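Side-chain contact in aminoglycoside 3'-phosphotransferase AphA1-IAB (Acinetobacter baumannii, PDB 4GKH), which phosphorylates kanamycin and related aminoglycosides at the 3'-hydroxyl, conferring antibiotic resistance: residues S117-V122 / Q245-Q250. Sequence-based numbering, arbitrary orientation.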
ATOM      1  N   SER A 117       2.078 -22.761   4.617  1.00 41.96           N
ATOM      2  CA  SER A 117       1.558 -22.301   3.330  1.00 48.25           C
ATOM      3  C   SER A 117       2.338 -21.124   2.737  1.00 38.66           C
ATOM      4  O   SER A 117       1.887 -20.494   1.779  1.00 37.08           O
ATOM      5  CB  SER A 117       0.095 -21.887   3.475  1.00 45.17           C
ATOM      6  OG  SER A 117      -0.724 -23.004   3.746  1.00 45.41           O
ATOM      7  N   GLY A 118       3.503 -20.827   3.300  1.00 36.21           N
ATOM      8  CA  GLY A 118       4.297 -19.697   2.825  1.00 42.56           C
ATOM      9  C   GLY A 118       4.586 -19.689   1.327  1.00 33.20           C
ATOM     10  O   GLY A 118       4.450 -18.666   0.678  1.00 35.92           O
ATOM     11  N   GLU A 119       5.011 -20.825   0.781  1.00 38.82           N
ATOM     12  CA  GLU A 119       5.286 -20.876  -0.645  1.00 38.68           C
ATOM     13  C   GLU A 119       4.024 -20.577  -1.456  1.00 38.10           C
ATOM     14  O   GLU A 119       4.063 -19.788  -2.395  1.00 40.41           O
ATOM     15  CB  GLU A 119       5.945 -22.194  -1.037  1.00 39.56           C
ATOM     16  CG  GLU A 119       7.322 -22.326  -0.390  1.00 40.59           C
ATOM     17  CD  GLU A 119       7.945 -23.680  -0.613  1.00 64.53           C
ATOM     18  OE1 GLU A 119       7.301 -24.520  -1.276  1.00 52.88           O
ATOM     19  OE2 GLU A 119       9.074 -23.905  -0.123  1.00 67.13           O
ATOM     20  N   ASN A 120       2.895 -21.155  -1.062  1.00 35.05           N
ATOM     21  CA  ASN A 120       1.656 -20.901  -1.788  1.00 33.94           C
ATOM     22  C   ASN A 120       1.224 -19.444  -1.684  1.00 33.14           C
ATOM     23  O   ASN A 120       0.686 -18.868  -2.646  1.00 36.44           O
ATOM     24  CB  ASN A 120       0.529 -21.796  -1.271  1.00 44.67           C
ATOM     25  CG  ASN A 120       0.709 -23.250  -1.658  1.00 72.47           C
ATOM     26  OD1 ASN A 120       1.402 -23.575  -2.625  1.00 53.20           O
ATOM     27  ND2 ASN A 120       0.069 -24.137  -0.907  1.00 52.93           N
ATOM     28  N   ILE A 121       1.440 -18.851  -0.512  1.00 34.59           N
ATOM     29  CA  ILE A 121       1.035 -17.467  -0.284  1.00 32.72           C
ATOM     30  C   ILE A 121       1.859 -16.511  -1.145  1.00 33.67           C
ATOM     31  O   ILE A 121       1.326 -15.607  -1.790  1.00 32.40           O
ATOM     32  CB  ILE A 121       1.130 -17.095   1.221  1.00 33.30           C
ATOM     33  CG1 ILE A 121      -0.034 -17.741   1.982  1.00 39.03           C
ATOM     34  CG2 ILE A 121       1.107 -15.591   1.409  1.00 29.68           C
ATOM     35  CD1 ILE A 121       0.112 -17.717   3.506  1.00 36.96           C
ATOM     36  N   VAL A 122       3.165 -16.741  -1.191  1.00 33.31           N
ATOM     37  CA  VAL A 122       4.034 -15.908  -2.011  1.00 34.91           C
ATOM     38  C   VAL A 122       3.747 -16.101  -3.510  1.00 39.48           C
ATOM     39  O   VAL A 122       3.726 -15.130  -4.275  1.00 33.71           O
ATOM     40  CB  VAL A 122       5.524 -16.163  -1.679  1.00 34.86           C
ATOM     41  CG1 VAL A 122       6.433 -15.617  -2.772  1.00 34.49           C
ATOM     42  CG2 VAL A 122       5.864 -15.559  -0.307  1.00 32.29           C
ATOM     43  N   GLN A 245      11.659 -14.547   0.217  1.00 33.97           N
ATOM     44  CA  GLN A 245      12.060 -13.314  -0.465  1.00 33.79           C
ATOM     45  C   GLN A 245      12.554 -13.628  -1.873  1.00 32.72           C
ATOM     46  O   GLN A 245      12.206 -12.931  -2.830  1.00 35.48           O
ATOM     47  CB  GLN A 245      13.188 -12.601   0.294  1.00 35.95           C
ATOM     48  CG  GLN A 245      12.795 -11.967   1.638  1.00 33.02           C
ATOM     49  CD  GLN A 245      13.967 -11.292   2.319  1.00 36.26           C
ATOM     50  OE1 GLN A 245      14.944 -11.949   2.699  1.00 36.87           O
ATOM     51  NE2 GLN A 245      13.888  -9.963   2.467  1.00 36.90           N
ATOM     52  N   LYS A 246      13.406 -14.647  -1.980  1.00 37.44           N
ATOM     53  CA  LYS A 246      13.934 -15.052  -3.276  1.00 36.35           C
ATOM     54  C   LYS A 246      12.801 -15.587  -4.163  1.00 48.31           C
ATOM     55  O   LYS A 246      12.757 -15.320  -5.367  1.00 41.08           O
ATOM     56  CB  LYS A 246      15.034 -16.110  -3.113  1.00 37.11           C
ATOM     57  CG  LYS A 246      15.672 -16.507  -4.432  1.00 45.87           C
ATOM     58  CD  LYS A 246      16.679 -17.632  -4.271  1.00 73.54           C
ATOM     59  CE  LYS A 246      17.413 -17.908  -5.577  1.00 87.12           C
ATOM     60  NZ  LYS A 246      18.313 -16.788  -5.967  1.00 83.51           N
ATOM     61  N   ARG A 247      11.875 -16.325  -3.557  1.00 39.77           N
ATOM     62  CA  ARG A 247      10.756 -16.907  -4.295  1.00 38.40           C
ATOM     63  C   ARG A 247       9.850 -15.849  -4.931  1.00 35.25           C
ATOM     64  O   ARG A 247       9.288 -16.068  -6.011  1.00 37.54           O
ATOM     65  CB  ARG A 247       9.927 -17.834  -3.401  1.00 41.32           C
ATOM     66  CG  ARG A 247       8.757 -18.509  -4.126  1.00 35.75           C
ATOM     67  CD  ARG A 247       8.085 -19.548  -3.239  1.00 49.07           C
ATOM     68  NE  ARG A 247       7.199 -20.425  -4.002  1.00 50.55           N
ATOM     69  CZ  ARG A 247       7.456 -21.697  -4.269  1.00 46.17           C
ATOM     70  NH1 ARG A 247       8.574 -22.266  -3.818  1.00 44.89           N
ATOM     71  NH2 ARG A 247       6.586 -22.410  -4.972  1.00 45.72           N
ATOM     72  N   LEU A 248       9.708 -14.714  -4.252  1.00 34.25           N
ATOM     73  CA  LEU A 248       8.910 -13.611  -4.768  1.00 30.95           C
ATOM     74  C   LEU A 248       9.437 -13.151  -6.123  1.00 32.65           C
ATOM     75  O   LEU A 248       8.682 -13.059  -7.082  1.00 34.21           O
ATOM     76  CB  LEU A 248       8.903 -12.442  -3.789  1.00 28.27           C
ATOM     77  CG  LEU A 248       8.286 -11.181  -4.393  1.00 30.81           C
ATOM     78  CD1 LEU A 248       6.820 -11.424  -4.739  1.00 36.97           C
ATOM     79  CD2 LEU A 248       8.466  -9.982  -3.424  1.00 28.67           C
ATOM     80  N   PHE A 249      10.734 -12.866  -6.193  1.00 39.32           N
ATOM     81  CA  PHE A 249      11.358 -12.501  -7.462  1.00 36.81           C
ATOM     82  C   PHE A 249      11.270 -13.608  -8.513  1.00 38.83           C
ATOM     83  O   PHE A 249      10.915 -13.344  -9.669  1.00 42.10           O
ATOM     84  CB  PHE A 249      12.812 -12.088  -7.260  1.00 34.64           C
ATOM     85  CG  PHE A 249      12.971 -10.676  -6.796  1.00 36.65           C
ATOM     86  CD1 PHE A 249      12.774  -9.626  -7.671  1.00 41.16           C
ATOM     87  CD2 PHE A 249      13.320 -10.396  -5.485  1.00 45.59           C
ATOM     88  CE1 PHE A 249      12.917  -8.317  -7.248  1.00 40.28           C
ATOM     89  CE2 PHE A 249      13.470  -9.092  -5.061  1.00 53.23           C
ATOM     90  CZ  PHE A 249      13.259  -8.052  -5.940  1.00 37.57           C
ATOM     91  N   GLN A 250      11.613 -14.836  -8.119  1.00 31.32           N
ATOM     92  CA  GLN A 250      11.547 -15.971  -9.027  1.00 34.68           C
ATOM     93  C   GLN A 250      10.183 -16.128  -9.699  1.00 49.19           C
ATOM     94  O   GLN A 250      10.100 -16.222 -10.926  1.00 43.52           O
ATOM     95  CB  GLN A 250      11.917 -17.269  -8.306  1.00 36.66           C
ATOM     96  CG  GLN A 250      11.643 -18.531  -9.124  1.00 52.18           C
ATOM     97  CD  GLN A 250      12.570 -18.673 -10.309  1.00 74.72           C
ATOM     98  OE1 GLN A 250      12.228 -19.314 -11.304  1.00 80.59           O
ATOM     99  NE2 GLN A 250      13.756 -18.078 -10.210  1.00 69.33           N
TER
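Two helices of the C-terminal lobe pack in a partly buried contact, Arg-247 of helix 242-252 laying its long side chain across Glu-119 in the first turn of helix 118-133 on the outer side, with Val-122 and Leu-248 meeting beneath. The local axes come within 9.9 Å and cross at -37°, running roughly the same way. With CG anti to the backbone N (chi1 -178°) and the chain extended as far as NE, Arg-247 carries its guanidinium across to Glu-119. Glu-119 CB sits over the centre of the guanidinium, 3.6 Å from Arg-247 CZ. The two side chains run nearly perpendicular, and the carboxylate lies parallel to the guanidinium within 5°, displaced from its centre toward NH1. Glu-119 OE1 is 3.6 Å from Arg-247 NH1 but off the guanidinium plane, so this long salt bridge rests on charge attraction, with no N-H aimed at the oxygen. The stronger polar partner of Arg-247 is Asp-123, just past the segment, whose OD1 forms a salt bridge with NE. In this eukaryotic protein kinase-like fold, the contact joins the start of a long helical-lobe helix to a helix near the C-terminus, the Leu-248 side chain about 12 Å from the bound kanamycin. Val-122 CG1 rests against the backbone of helix 242-252, 3.7 Å from Leu-248 N and 3.9 Å from Arg-247 CG. It also meets Leu-248 CB at 4.1 Å, while Leu-237 of helix 227-237 touches both Val-122 and Leu-248.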